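Local atomic coordinates of LIP (Serratia marcescens, PDB entry 4A1R), a protein that serves as a membrane-bound lipoprotein component of the type VI secretion system, probably as its TssJ-family subunit. Residues V6-S11 against S127-E132; Y10-D15 against I92-E97; P30-V35 against Q69-P74; L36-D41 against S58-S63; E43-D48 against T105-L110. All coordinates share one frame; numbering follows the deposited sequence. Where two conformers were deposited one is given.

Interaction 1: V6-S11 against S127-E132; sequences VPSRYS and SPDELE
Two parallel strands, 9-11 and 130-132, pair at the start of their runs in the four-stranded mixed sheet, with P7 and S8 meeting D129 just ahead. R9 lies beside E130, Y10 beside L131 and S11 beside E132. L131 is held through both its backbone N and its O: N donates to R9 O at 3.2 Å, and O accepts from S11 N at 2.8 Å. A weak bond from R9 N to D129 O extends the pairing toward the loops. There S8 OG, held between its own backbone N and carbonyl carbon (chi1 67°), donates to D129 OD2 at 2.6 Å, approaching from above the carboxylate plane. P7, which follows a cis peptide bond, rests CB on D129 O and brings CG to 3.9 Å from L131 CG, the two side chains crossing nearly at right angles. The extended E130 chain carries its carboxylate toward S11 on the face shared with R9. Its OE2 forms a long salt bridge with R9 NE (3.9 Å), while a water joins E130 OE1 to S11 OG. A parallel pair of strands distant in sequence, flanked by antiparallel neighbours, is characteristic of the mixed sheet in this β-sandwich.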
# COMPACT_ATOMS: atom_id res chain seq x y z
N VAL A 6 -11.74 -8.03 11.80
CA VAL A 6 -11.32 -9.41 12.10
C VAL A 6 -10.36 -9.95 11.02
O VAL A 6 -10.80 -10.52 10.02
CB VAL A 6 -12.55 -10.35 12.33
CG1 VAL A 6 -13.45 -10.45 11.10
CG2 VAL A 6 -12.13 -11.73 12.82
N PRO A 7 -9.03 -9.76 11.20
CA PRO A 7 -8.32 -9.05 12.28
C PRO A 7 -8.48 -7.52 12.16
O PRO A 7 -8.86 -7.02 11.10
CB PRO A 7 -6.86 -9.47 12.08
CG PRO A 7 -6.87 -10.56 11.05
CD PRO A 7 -8.07 -10.29 10.21
N SER A 8 -8.21 -6.81 13.25
CA SER A 8 -8.64 -5.40 13.37
C SER A 8 -7.66 -4.38 12.80
O SER A 8 -8.04 -3.22 12.53
CB SER A 8 -8.91 -5.05 14.83
OG SER A 8 -7.71 -5.07 15.59
N ARG A 9 -6.41 -4.78 12.69
CA ARG A 9 -5.41 -3.85 12.16
C ARG A 9 -4.45 -4.47 11.16
O ARG A 9 -4.42 -5.71 10.98
CB ARG A 9 -4.69 -3.05 13.26
CG ARG A 9 -4.16 -3.78 14.48
CD ARG A 9 -3.70 -2.78 15.55
NE ARG A 9 -2.69 -1.81 15.07
CZ ARG A 9 -2.91 -0.51 14.79
NH1 ARG A 9 -4.10 0.03 14.95
NH2 ARG A 9 -1.92 0.23 14.35
N TYR A 10 -3.72 -3.61 10.45
CA TYR A 10 -2.78 -4.08 9.42
C TYR A 10 -1.49 -3.30 9.54
O TYR A 10 -1.46 -2.20 10.12
CB TYR A 10 -3.37 -3.89 8.00
CG TYR A 10 -3.57 -2.42 7.66
CD1 TYR A 10 -4.76 -1.79 7.99
CD2 TYR A 10 -2.56 -1.66 7.03
CE1 TYR A 10 -4.96 -0.44 7.74
CE2 TYR A 10 -2.76 -0.30 6.77
CZ TYR A 10 -3.98 0.30 7.13
OH TYR A 10 -4.27 1.62 6.88
N SER A 11 -0.42 -3.85 8.97
CA SER A 11 0.77 -3.03 8.75
C SER A 11 1.61 -3.54 7.58
O SER A 11 1.57 -4.74 7.22
CB SER A 11 1.62 -2.91 10.00
OG SER A 11 2.37 -4.07 10.21
N SER A 127 -5.31 -15.28 19.11
CA SER A 127 -4.28 -15.25 18.07
C SER A 127 -3.97 -13.79 17.74
O SER A 127 -4.80 -12.94 17.99
CB SER A 127 -4.78 -15.97 16.83
OG SER A 127 -5.15 -17.30 17.16
N PRO A 128 -2.75 -13.49 17.23
CA PRO A 128 -2.50 -12.05 16.94
C PRO A 128 -3.47 -11.52 15.89
O PRO A 128 -3.83 -12.25 14.98
CB PRO A 128 -1.07 -12.04 16.40
CG PRO A 128 -0.45 -13.33 16.85
CD PRO A 128 -1.56 -14.33 17.03
N ASP A 129 -3.94 -10.28 16.04
CA ASP A 129 -4.89 -9.76 15.08
C ASP A 129 -4.31 -8.56 14.31
O ASP A 129 -5.02 -7.61 13.99
CB ASP A 129 -6.24 -9.43 15.73
CG ASP A 129 -6.16 -8.22 16.61
OD1 ASP A 129 -5.17 -8.10 17.38
OD2 ASP A 129 -7.09 -7.38 16.54
N GLU A 130 -3.02 -8.63 14.03
CA GLU A 130 -2.40 -7.74 13.07
C GLU A 130 -1.80 -8.46 11.86
O GLU A 130 -0.80 -9.18 11.97
CB GLU A 130 -1.35 -6.87 13.74
CG GLU A 130 -0.82 -5.78 12.82
CD GLU A 130 0.27 -4.95 13.48
OE1 GLU A 130 1.16 -5.54 14.13
OE2 GLU A 130 0.25 -3.72 13.36
N LEU A 131 -2.39 -8.20 10.69
CA LEU A 131 -1.88 -8.67 9.41
C LEU A 131 -0.67 -7.86 9.00
O LEU A 131 -0.72 -6.62 8.99
CB LEU A 131 -2.95 -8.50 8.33
CG LEU A 131 -4.26 -9.25 8.53
CD1 LEU A 131 -5.37 -8.61 7.72
CD2 LEU A 131 -4.12 -10.72 8.20
N GLU A 132 0.38 -8.55 8.61
CA GLU A 132 1.62 -7.93 8.17
C GLU A 132 2.04 -8.38 6.76
O GLU A 132 2.15 -9.58 6.47
CB GLU A 132 2.76 -8.28 9.12
CG GLU A 132 2.62 -7.83 10.55
CD GLU A 132 3.94 -7.81 11.28
OE1 GLU A 132 4.92 -7.24 10.73
OE2 GLU A 132 4.01 -8.35 12.41
O HOH W 1 3.52 -4.85 12.69

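Interaction 2: Y10-D15 against I92-E97; sequences YSLVFD and IGVIAE
Y10 opens the contact by presenting one face of its ring to I92. The methyl CD1 of I92 stands 4.1 Å from the Y10 ring centroid and only 2° off the ring normal, a CH-pi contact centred on the ring. Two residues on, L12 sends a single methyl, CD1, between two partners. It meets V94 CG2 tip to tip at 3.7 Å and I92 CG2 at 3.9 Å, sliding past the isoleucine in the reverse direction. F14 follows with the edge of its ring: CZ lies 3.9 Å from V94 CG1. With CG1 anti to the backbone N (chi1 -173°), V94 aims this methyl at F14 and CG2 at L12. F14 also makes an edge-to-face contact with F70. No hydrogen bond links the segments; strands 10-15 and 92-96 run 10.4 Å apart at closest approach, with 28° between their directions. Alternate side chains pointing inward from two facing strands, all buried, form the hydrophobic core of a β-sandwich.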
# COMPACT_ATOMS: atom_id res chain seq x y z
N TYR A 10 -3.72 -3.61 10.45
CA TYR A 10 -2.78 -4.08 9.42
C TYR A 10 -1.49 -3.30 9.54
O TYR A 10 -1.46 -2.20 10.12
CB TYR A 10 -3.37 -3.89 8.00
CG TYR A 10 -3.57 -2.42 7.66
CD1 TYR A 10 -4.76 -1.79 7.99
CD2 TYR A 10 -2.56 -1.66 7.03
CE1 TYR A 10 -4.96 -0.44 7.74
CE2 TYR A 10 -2.76 -0.30 6.77
CZ TYR A 10 -3.98 0.30 7.13
OH TYR A 10 -4.27 1.62 6.88
N SER A 11 -0.42 -3.85 8.97
CA SER A 11 0.77 -3.03 8.75
C SER A 11 1.61 -3.54 7.58
O SER A 11 1.57 -4.74 7.22
CB SER A 11 1.62 -2.91 10.00
OG SER A 11 2.37 -4.07 10.21
N LEU A 12 2.34 -2.59 6.99
CA LEU A 12 3.21 -2.85 5.85
C LEU A 12 4.59 -2.43 6.23
O LEU A 12 4.78 -1.32 6.79
CB LEU A 12 2.73 -2.03 4.65
CG LEU A 12 1.33 -2.28 4.12
CD1 LEU A 12 0.98 -1.43 2.90
CD2 LEU A 12 1.20 -3.75 3.75
N VAL A 13 5.57 -3.27 5.92
CA VAL A 13 6.94 -2.92 6.21
C VAL A 13 7.66 -2.69 4.88
O VAL A 13 7.64 -3.56 4.01
CB VAL A 13 7.67 -4.05 6.95
CG1 VAL A 13 9.03 -3.54 7.40
CG2 VAL A 13 6.87 -4.54 8.14
N PHE A 14 8.32 -1.54 4.73
CA PHE A 14 8.85 -1.12 3.42
C PHE A 14 10.37 -1.12 3.45
O PHE A 14 10.99 -0.68 4.43
CB PHE A 14 8.33 0.28 3.01
CG PHE A 14 6.90 0.30 2.61
CD1 PHE A 14 5.87 0.41 3.57
CD2 PHE A 14 6.55 0.20 1.26
CE1 PHE A 14 4.55 0.41 3.20
CE2 PHE A 14 5.21 0.20 0.88
CZ PHE A 14 4.21 0.33 1.84
N ASP A 15 10.93 -1.68 2.38
CA ASP A 15 12.33 -1.53 2.00
C ASP A 15 12.35 -0.76 0.66
O ASP A 15 11.47 -0.99 -0.19
CB ASP A 15 12.99 -2.91 1.74
CG ASP A 15 13.27 -3.70 3.02
OD1 ASP A 15 12.87 -3.27 4.12
OD2 ASP A 15 13.92 -4.76 2.90
N ILE A 92 -5.96 -3.18 0.55
CA ILE A 92 -4.99 -2.08 0.82
C ILE A 92 -4.34 -1.67 -0.52
O ILE A 92 -3.68 -2.49 -1.17
CB ILE A 92 -3.89 -2.51 1.83
CG1 ILE A 92 -4.49 -2.99 3.15
CG2 ILE A 92 -2.85 -1.42 2.07
CD1 ILE A 92 -5.46 -2.04 3.82
N GLY A 93 -4.56 -0.43 -0.94
CA GLY A 93 -3.90 0.10 -2.16
C GLY A 93 -2.60 0.80 -1.78
O GLY A 93 -2.53 1.49 -0.75
N VAL A 94 -1.55 0.63 -2.57
CA VAL A 94 -0.28 1.28 -2.25
C VAL A 94 0.13 2.00 -3.54
O VAL A 94 0.04 1.42 -4.64
CB VAL A 94 0.84 0.30 -1.79
CG1 VAL A 94 2.07 1.07 -1.31
CG2 VAL A 94 0.34 -0.63 -0.69
N ILE A 95 0.52 3.27 -3.39
CA ILE A 95 0.96 4.14 -4.50
C ILE A 95 2.38 4.61 -4.18
O ILE A 95 2.67 4.99 -3.04
CB ILE A 95 0.04 5.41 -4.65
CG1 ILE A 95 -1.40 5.01 -4.97
CG2 ILE A 95 0.56 6.38 -5.74
CD1 ILE A 95 -2.41 6.14 -4.93
N ALA A 96 3.28 4.58 -5.16
CA ALA A 96 4.66 5.08 -4.95
C ALA A 96 4.82 6.18 -6.01
O ALA A 96 4.70 5.89 -7.19
CB ALA A 96 5.67 3.99 -5.23
N GLU A 97 5.08 7.41 -5.60
CA GLU A 97 5.10 8.54 -6.57
C GLU A 97 6.51 8.69 -7.19
O GLU A 97 7.26 9.64 -6.88
CB GLU A 97 4.62 9.84 -5.89
CG GLU A 97 3.21 9.70 -5.27
CD GLU A 97 2.55 11.03 -4.87
OE1 GLU A 97 3.20 12.08 -4.94
OE2 GLU A 97 1.35 11.00 -4.49

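Interaction 3: P30-V35 against Q69-P74; sequences PIKIRV and QFFLTP
Q69, K32 and I33 have the most surface buried in this contact, and they divide it between the two faces of an antiparallel strand pair. On one face, Q69 extends beyond CG toward K32, whose CG is anti to its backbone N (chi1 179°) and whose chain then bends at chi3. That bend brings K32 NZ to Q69 OE1, a hydrogen bond of 2.9 Å with the donor tilted 33° from the amide carbonyl plane. The other end of the amide, NE2, shares a water with R34 NE; R34 NH1 has a further partner in L52 O. K32 also lays its CB over one face of the F71 ring, 4.3 Å from the centroid.

The backbone bonds join neighbouring strands 31-38 and 64-72, the latter an outer strand of the antiparallel sheet in this β-sandwich. I31 and L72 exchange two bonds, and so do I33 and F70, the shorter of the latter pair running from I33 N to F70 O at 2.8 Å.

I33 lies on the opposite face, side by side with F70. Its CB sits over the F70 ring, 3.8 Å from the centroid and displaced toward the rim. I33 CG1 then reaches L72 CD2 at 3.9 Å. F70 turns its ring across the pair because CG lies between its backbone N and carbonyl carbon (chi1 62°), and the ring edge approaches V35 CG2.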
# COMPACT_ATOMS: atom_id res chain seq x y z
N PRO A 30 14.22 10.35 -2.24
CA PRO A 30 13.16 9.80 -1.42
C PRO A 30 11.90 9.71 -2.24
O PRO A 30 11.69 10.51 -3.15
CB PRO A 30 13.01 10.83 -0.29
CG PRO A 30 14.37 11.47 -0.18
CD PRO A 30 14.95 11.45 -1.56
N ILE A 31 11.05 8.73 -1.93
CA ILE A 31 9.84 8.56 -2.70
C ILE A 31 8.62 8.57 -1.76
O ILE A 31 8.67 8.04 -0.65
CB ILE A 31 9.94 7.27 -3.57
CG1 ILE A 31 8.72 7.10 -4.46
CG2 ILE A 31 10.22 6.06 -2.67
CD1 ILE A 31 8.88 6.08 -5.58
N LYS A 32 7.55 9.22 -2.23
CA LYS A 32 6.31 9.34 -1.46
C LYS A 32 5.51 8.06 -1.64
O LYS A 32 5.24 7.66 -2.79
CB LYS A 32 5.45 10.55 -1.89
CG LYS A 32 4.13 10.67 -1.08
CD LYS A 32 3.27 11.87 -1.52
CE LYS A 32 3.65 13.12 -0.72
NZ LYS A 32 2.43 13.99 -0.66
N ILE A 33 5.12 7.46 -0.51
CA ILE A 33 4.30 6.25 -0.51
C ILE A 33 2.96 6.59 0.07
O ILE A 33 2.89 7.19 1.16
CB ILE A 33 4.94 5.13 0.33
CG1 ILE A 33 6.39 4.85 -0.09
CG2 ILE A 33 4.07 3.86 0.29
CD1 ILE A 33 6.54 4.18 -1.45
N ARG A 34 1.89 6.25 -0.63
CA ARG A 34 0.56 6.37 -0.03
C ARG A 34 -0.07 5.01 0.22
O ARG A 34 0.13 4.08 -0.54
CB ARG A 34 -0.32 7.25 -0.91
CG ARG A 34 0.27 8.65 -1.13
CD ARG A 34 -0.62 9.46 -2.06
NE ARG A 34 -1.95 9.63 -1.49
CZ ARG A 34 -3.01 10.10 -2.16
NH1 ARG A 34 -2.93 10.42 -3.44
NH2 ARG A 34 -4.18 10.22 -1.53
N VAL A 35 -0.84 4.90 1.29
CA VAL A 35 -1.45 3.63 1.64
C VAL A 35 -2.91 3.95 1.83
O VAL A 35 -3.24 4.85 2.61
CB VAL A 35 -0.84 2.98 2.91
CG1 VAL A 35 -1.66 1.77 3.35
CG2 VAL A 35 0.60 2.56 2.68
N GLN A 69 0.29 8.31 4.46
CA GLN A 69 1.44 8.52 3.57
C GLN A 69 2.68 8.76 4.40
O GLN A 69 2.62 9.12 5.61
CB GLN A 69 1.22 9.68 2.57
CG GLN A 69 1.04 11.06 3.20
CD GLN A 69 0.86 12.16 2.16
OE1 GLN A 69 1.72 13.00 2.02
NE2 GLN A 69 -0.23 12.10 1.39
N PHE A 70 3.81 8.55 3.75
CA PHE A 70 5.12 8.79 4.33
C PHE A 70 6.09 8.84 3.17
O PHE A 70 5.69 8.60 2.02
CB PHE A 70 5.48 7.67 5.31
CG PHE A 70 5.57 6.29 4.68
CD1 PHE A 70 4.44 5.50 4.50
CD2 PHE A 70 6.79 5.81 4.24
CE1 PHE A 70 4.54 4.24 3.93
CE2 PHE A 70 6.90 4.54 3.69
CZ PHE A 70 5.78 3.76 3.53
N PHE A 71 7.33 9.23 3.45
CA PHE A 71 8.44 9.15 2.50
C PHE A 71 9.41 8.04 2.86
O PHE A 71 9.70 7.79 4.05
CB PHE A 71 9.24 10.45 2.46
CG PHE A 71 8.60 11.54 1.67
CD1 PHE A 71 7.67 12.39 2.26
CD2 PHE A 71 8.92 11.73 0.32
CE1 PHE A 71 7.07 13.41 1.53
CE2 PHE A 71 8.32 12.75 -0.40
CZ PHE A 71 7.40 13.59 0.19
N LEU A 72 9.98 7.42 1.82
CA LEU A 72 10.89 6.32 1.99
C LEU A 72 12.20 6.81 1.34
O LEU A 72 12.19 7.28 0.20
CB LEU A 72 10.27 5.13 1.26
CG LEU A 72 10.71 3.69 1.38
CD1 LEU A 72 10.77 3.26 2.84
CD2 LEU A 72 9.72 2.87 0.57
N THR A 73 13.30 6.75 2.09
CA THR A 73 14.67 7.08 1.61
C THR A 73 15.29 5.92 0.82
O THR A 73 15.19 4.77 1.23
CB THR A 73 15.57 7.38 2.81
OG1 THR A 73 14.91 8.33 3.65
CG2 THR A 73 16.96 7.94 2.38
N PRO A 74 15.96 6.20 -0.32
CA PRO A 74 16.66 5.13 -1.02
C PRO A 74 17.56 4.36 -0.06
O PRO A 74 18.25 4.95 0.75
CB PRO A 74 17.52 5.89 -2.04
CG PRO A 74 16.69 7.11 -2.33
CD PRO A 74 16.09 7.49 -1.02
O HOH W 2 -2.52 9.83 1.58

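Interaction 4: L36-D41 against S58-S63; sequences LLLRSD and SVLGNS
With CG anti to its carbonyl carbon (chi1 -85°) and a bend at chi3, the R39 side chain runs along the turn at N62 and brings NE to N62 O at 2.7 Å. The bond is bent, 133° at the hydrogen, and N62 O lies 29° out of the guanidinium plane. Next to it R39 N donates to S63 O at 2.8 Å, so one residue ties two successive carbonyls of the turn; L38 CA adds a CH contact to the same S63 oxygen. S63 OG, set between its backbone N and carbonyl carbon, turns back to L60 O at 2.8 Å. S63 N binds L60 O too, and both donors come from the same face of the carbonyl plane. A water donates to S63 OG and S40 O, bridging the segments. Beneath these polar groups, L60 CD1 touches L36 CD2 at 3.7 Å, the chains crossing at about a right angle, and meets L38 CD2 at 4.1 Å. One arginine thus gives NE to N62 O and its backbone N to S63 O while NH1 forms a salt bridge with D88, joining the turn after helix 49-60 to the end of strand 31-38 through backbone and side chain alike.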
# COMPACT_ATOMS: atom_id res chain seq x y z
N LEU A 36 -3.77 3.26 1.07
CA LEU A 36 -5.17 3.57 1.09
C LEU A 36 -5.98 2.35 1.56
O LEU A 36 -5.78 1.24 1.08
CB LEU A 36 -5.65 4.03 -0.30
CG LEU A 36 -5.12 5.37 -0.88
CD1 LEU A 36 -3.64 5.33 -1.19
CD2 LEU A 36 -5.84 5.65 -2.19
N LEU A 37 -6.91 2.57 2.48
CA LEU A 37 -7.83 1.52 2.85
C LEU A 37 -9.06 1.59 1.95
O LEU A 37 -9.71 2.65 1.83
CB LEU A 37 -8.20 1.66 4.33
CG LEU A 37 -8.98 0.50 4.92
CD1 LEU A 37 -8.04 -0.69 5.15
CD2 LEU A 37 -9.61 0.95 6.23
N LEU A 38 -9.36 0.47 1.30
CA LEU A 38 -10.35 0.44 0.24
C LEU A 38 -11.45 -0.59 0.46
O LEU A 38 -11.18 -1.74 0.86
CB LEU A 38 -9.67 0.14 -1.12
CG LEU A 38 -8.53 1.07 -1.58
CD1 LEU A 38 -7.80 0.43 -2.76
CD2 LEU A 38 -8.99 2.49 -1.93
N ARG A 39 -12.67 -0.16 0.15
CA ARG A 39 -13.86 -1.02 0.08
C ARG A 39 -13.76 -1.96 -1.09
O ARG A 39 -14.30 -3.06 -1.06
CB ARG A 39 -15.11 -0.17 -0.15
CG ARG A 39 -15.73 0.39 1.11
CD ARG A 39 -17.22 0.61 0.90
NE ARG A 39 -17.62 1.93 1.37
CZ ARG A 39 -17.96 2.22 2.63
NH1 ARG A 39 -17.97 1.27 3.56
NH2 ARG A 39 -18.29 3.46 2.95
N SER A 40 -13.10 -1.48 -2.15
CA SER A 40 -12.92 -2.24 -3.39
C SER A 40 -11.76 -1.59 -4.15
O SER A 40 -11.44 -0.43 -3.90
CB SER A 40 -14.19 -2.18 -4.22
OG SER A 40 -14.74 -0.88 -4.17
N ASP A 41 -11.12 -2.33 -5.05
CA ASP A 41 -9.96 -1.79 -5.77
C ASP A 41 -10.21 -1.44 -7.25
O ASP A 41 -9.27 -1.11 -7.96
CB ASP A 41 -8.72 -2.69 -5.61
CG ASP A 41 -8.78 -3.98 -6.44
OD1 ASP A 41 -9.83 -4.30 -7.04
OD2 ASP A 41 -7.76 -4.69 -6.49
N SER A 58 -12.30 12.11 -4.35
CA SER A 58 -13.16 12.44 -5.46
C SER A 58 -13.20 11.31 -6.48
O SER A 58 -14.27 10.85 -6.87
CB SER A 58 -12.72 13.75 -6.13
OG SER A 58 -13.45 13.98 -7.32
N VAL A 59 -12.03 10.84 -6.91
CA VAL A 59 -11.99 9.80 -7.92
C VAL A 59 -12.41 8.43 -7.35
O VAL A 59 -13.00 7.64 -8.07
CB VAL A 59 -10.66 9.76 -8.74
CG1 VAL A 59 -9.55 9.06 -7.98
CG2 VAL A 59 -10.89 9.09 -10.08
N LEU A 60 -12.15 8.17 -6.07
CA LEU A 60 -12.50 6.86 -5.50
C LEU A 60 -13.87 6.76 -4.84
O LEU A 60 -14.43 5.66 -4.73
CB LEU A 60 -11.41 6.35 -4.54
CG LEU A 60 -9.99 6.28 -5.11
CD1 LEU A 60 -9.00 6.00 -4.00
CD2 LEU A 60 -9.87 5.24 -6.21
N GLY A 61 -14.40 7.91 -4.39
CA GLY A 61 -15.70 7.97 -3.74
C GLY A 61 -15.82 7.08 -2.52
O GLY A 61 -14.95 7.06 -1.65
N ASN A 62 -16.91 6.32 -2.50
CA ASN A 62 -17.28 5.44 -1.40
C ASN A 62 -16.28 4.30 -1.28
O ASN A 62 -16.24 3.63 -0.25
CB ASN A 62 -18.69 4.87 -1.62
CG ASN A 62 -19.78 5.92 -1.52
OD1 ASN A 62 -20.08 6.43 -0.44
ND2 ASN A 62 -20.39 6.25 -2.65
N SER A 63 -15.48 4.09 -2.32
CA SER A 63 -14.50 3.02 -2.26
C SER A 63 -13.32 3.34 -1.33
O SER A 63 -12.67 2.43 -0.85
CB SER A 63 -14.04 2.53 -3.64
OG SER A 63 -13.02 3.36 -4.18
O HOH W 3 -11.18 1.55 -5.59

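Interaction 5: E43-D48 against T105-L110; sequences EFMDAD and TWRISL
Hydrogen bonds from R107 to the backbone of segment 43-48 form the polar part. A single nitrogen, R107 NH1, donates to F44 O and to A47 O, each at 2.8 Å. Both bonds use a lone pair in the carbonyl plane, although the acceptors lie out of the guanidinium plane. The other nitrogen, NH2, gives a proton to a water at 2.7 Å, and the water lies 3.0 Å from A47 O, a likely second bond.

Both faces of the guanidinium are covered: M45 O over one, displaced toward the rim, and W106 CH2 over the centre of the other, 3.4 Å from the plane.

Apolar contacts use the arginine's aliphatic part. R107 CD sits over the F44 ring, 4.2 Å from its centroid, and R107 CG touches F44 CE2 at 3.5 Å. F44 reaches there with CG anti to its backbone N (chi1 175°), and its ring edge also meets I108 O. M45, bent at chi2 and chi3, curls its sulfur back so that SD lies 3.6 Å from R107 CD.

A strand arginine binding carbonyls at a helix C-terminus is a form of C-terminal capping, here joining helix 42-46 to edge strand 107-111 of the β-sandwich.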
# COMPACT_ATOMS: atom_id res chain seq x y z
N GLU A 43 -11.95 1.03 -8.91
CA GLU A 43 -11.73 2.42 -9.28
C GLU A 43 -10.28 2.81 -9.07
O GLU A 43 -9.73 3.57 -9.87
CB GLU A 43 -12.66 3.35 -8.51
CG GLU A 43 -14.03 3.50 -9.14
CD GLU A 43 -15.09 3.88 -8.12
OE1 GLU A 43 -15.25 3.11 -7.14
OE2 GLU A 43 -15.74 4.93 -8.28
N PHE A 44 -9.67 2.25 -8.02
CA PHE A 44 -8.24 2.48 -7.68
C PHE A 44 -7.28 1.99 -8.76
O PHE A 44 -6.31 2.67 -9.11
CB PHE A 44 -7.92 1.80 -6.33
CG PHE A 44 -6.46 1.87 -5.93
CD1 PHE A 44 -5.93 3.05 -5.40
CD2 PHE A 44 -5.64 0.75 -6.03
CE1 PHE A 44 -4.60 3.11 -5.01
CE2 PHE A 44 -4.31 0.82 -5.65
CZ PHE A 44 -3.79 1.99 -5.13
N MET A 45 -7.55 0.80 -9.29
CA MET A 45 -6.68 0.21 -10.30
C MET A 45 -6.92 0.86 -11.66
O MET A 45 -6.07 0.78 -12.54
CB MET A 45 -6.88 -1.32 -10.37
CG MET A 45 -6.35 -2.03 -9.12
SD MET A 45 -4.65 -1.62 -8.68
CE MET A 45 -3.76 -2.47 -9.98
N ASP A 46 -8.05 1.52 -11.80
CA ASP A 46 -8.42 2.15 -13.08
C ASP A 46 -8.10 3.65 -13.14
O ASP A 46 -7.92 4.22 -14.21
CB ASP A 46 -9.91 1.92 -13.35
CG ASP A 46 -10.33 2.35 -14.75
OD1 ASP A 46 -9.68 1.90 -15.73
OD2 ASP A 46 -11.28 3.16 -14.86
N ALA A 47 -8.05 4.30 -11.99
CA ALA A 47 -7.85 5.76 -11.96
C ALA A 47 -6.49 6.17 -12.56
O ALA A 47 -5.51 5.40 -12.50
CB ALA A 47 -7.99 6.27 -10.53
N ASP A 48 -6.41 7.37 -13.15
CA ASP A 48 -5.07 7.81 -13.58
C ASP A 48 -4.22 8.37 -12.46
O ASP A 48 -4.76 8.74 -11.41
CB ASP A 48 -5.04 8.62 -14.90
CG ASP A 48 -5.82 9.90 -14.85
OD1 ASP A 48 -6.03 10.49 -13.77
OD2 ASP A 48 -6.20 10.35 -15.95
N THR A 105 5.87 -0.01 -11.78
CA THR A 105 4.68 -0.47 -11.06
C THR A 105 4.50 0.51 -9.88
O THR A 105 5.03 0.29 -8.78
CB THR A 105 4.81 -1.95 -10.60
OG1 THR A 105 5.13 -2.77 -11.73
CG2 THR A 105 3.48 -2.46 -9.97
N TRP A 106 3.80 1.61 -10.16
CA TRP A 106 3.64 2.68 -9.16
C TRP A 106 2.43 2.48 -8.29
O TRP A 106 2.22 3.25 -7.33
CB TRP A 106 3.58 4.06 -9.84
CG TRP A 106 2.56 4.22 -10.94
CD1 TRP A 106 2.80 4.14 -12.32
CD2 TRP A 106 1.12 4.56 -10.83
NE1 TRP A 106 1.66 4.39 -13.03
CE2 TRP A 106 0.62 4.64 -12.20
CE3 TRP A 106 0.24 4.83 -9.76
CZ2 TRP A 106 -0.71 4.95 -12.48
CZ3 TRP A 106 -1.10 5.12 -10.06
CH2 TRP A 106 -1.57 5.17 -11.39
N ARG A 107 1.60 1.50 -8.62
CA ARG A 107 0.42 1.14 -7.78
C ARG A 107 0.29 -0.37 -7.62
O ARG A 107 0.47 -1.14 -8.60
CB ARG A 107 -0.84 1.75 -8.39
CG ARG A 107 -2.11 0.93 -8.38
CD ARG A 107 -3.19 1.59 -9.25
NE ARG A 107 -2.89 1.57 -10.69
CZ ARG A 107 -3.51 2.30 -11.60
NH1 ARG A 107 -4.52 3.12 -11.27
NH2 ARG A 107 -3.12 2.23 -12.88
N ILE A 108 -0.02 -0.81 -6.39
CA ILE A 108 -0.42 -2.21 -6.16
C ILE A 108 -1.64 -2.26 -5.25
O ILE A 108 -1.87 -1.35 -4.43
CB ILE A 108 0.72 -3.11 -5.59
CG1 ILE A 108 1.12 -2.69 -4.16
CG2 ILE A 108 1.90 -3.27 -6.56
CD1 ILE A 108 2.22 -3.51 -3.51
N SER A 109 -2.45 -3.30 -5.42
CA SER A 109 -3.61 -3.58 -4.57
C SER A 109 -3.38 -4.91 -3.87
O SER A 109 -3.08 -5.92 -4.52
CB SER A 109 -4.85 -3.68 -5.42
OG SER A 109 -6.00 -3.82 -4.59
N LEU A 110 -3.52 -4.92 -2.55
CA LEU A 110 -3.40 -6.15 -1.79
C LEU A 110 -4.75 -6.54 -1.19
O LEU A 110 -5.31 -5.78 -0.39
CB LEU A 110 -2.38 -5.96 -0.67
CG LEU A 110 -0.99 -5.48 -1.05
CD1 LEU A 110 -0.29 -5.03 0.22
CD2 LEU A 110 -0.16 -6.52 -1.81
O HOH W 4 -4.74 3.40 -14.67

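How the interactions relate
Interaction 2 is the centre of the set, its centre about 3 Å from the chain centre, and it joins the sheet of interaction 1 to the sheet that carries interactions 3, 4 and 5. Interactions 1 and 2 share Y10 and S11. The ring of Y10 extends to V35 of interaction 3 and L37 of interaction 4. Strand 91-96 pairs on one flank with interactions 3 and 4, as in the R34 N to I95 O bond of 2.8 Å, and on the other with interaction 5, through V94 N to I108 O at 2.7 Å. Interactions 4 and 5, centres about 11 Å apart, meet where D41 OD2 and S109 OG are hydrogen-bonded (2.7 Å) and L60 packs on F44.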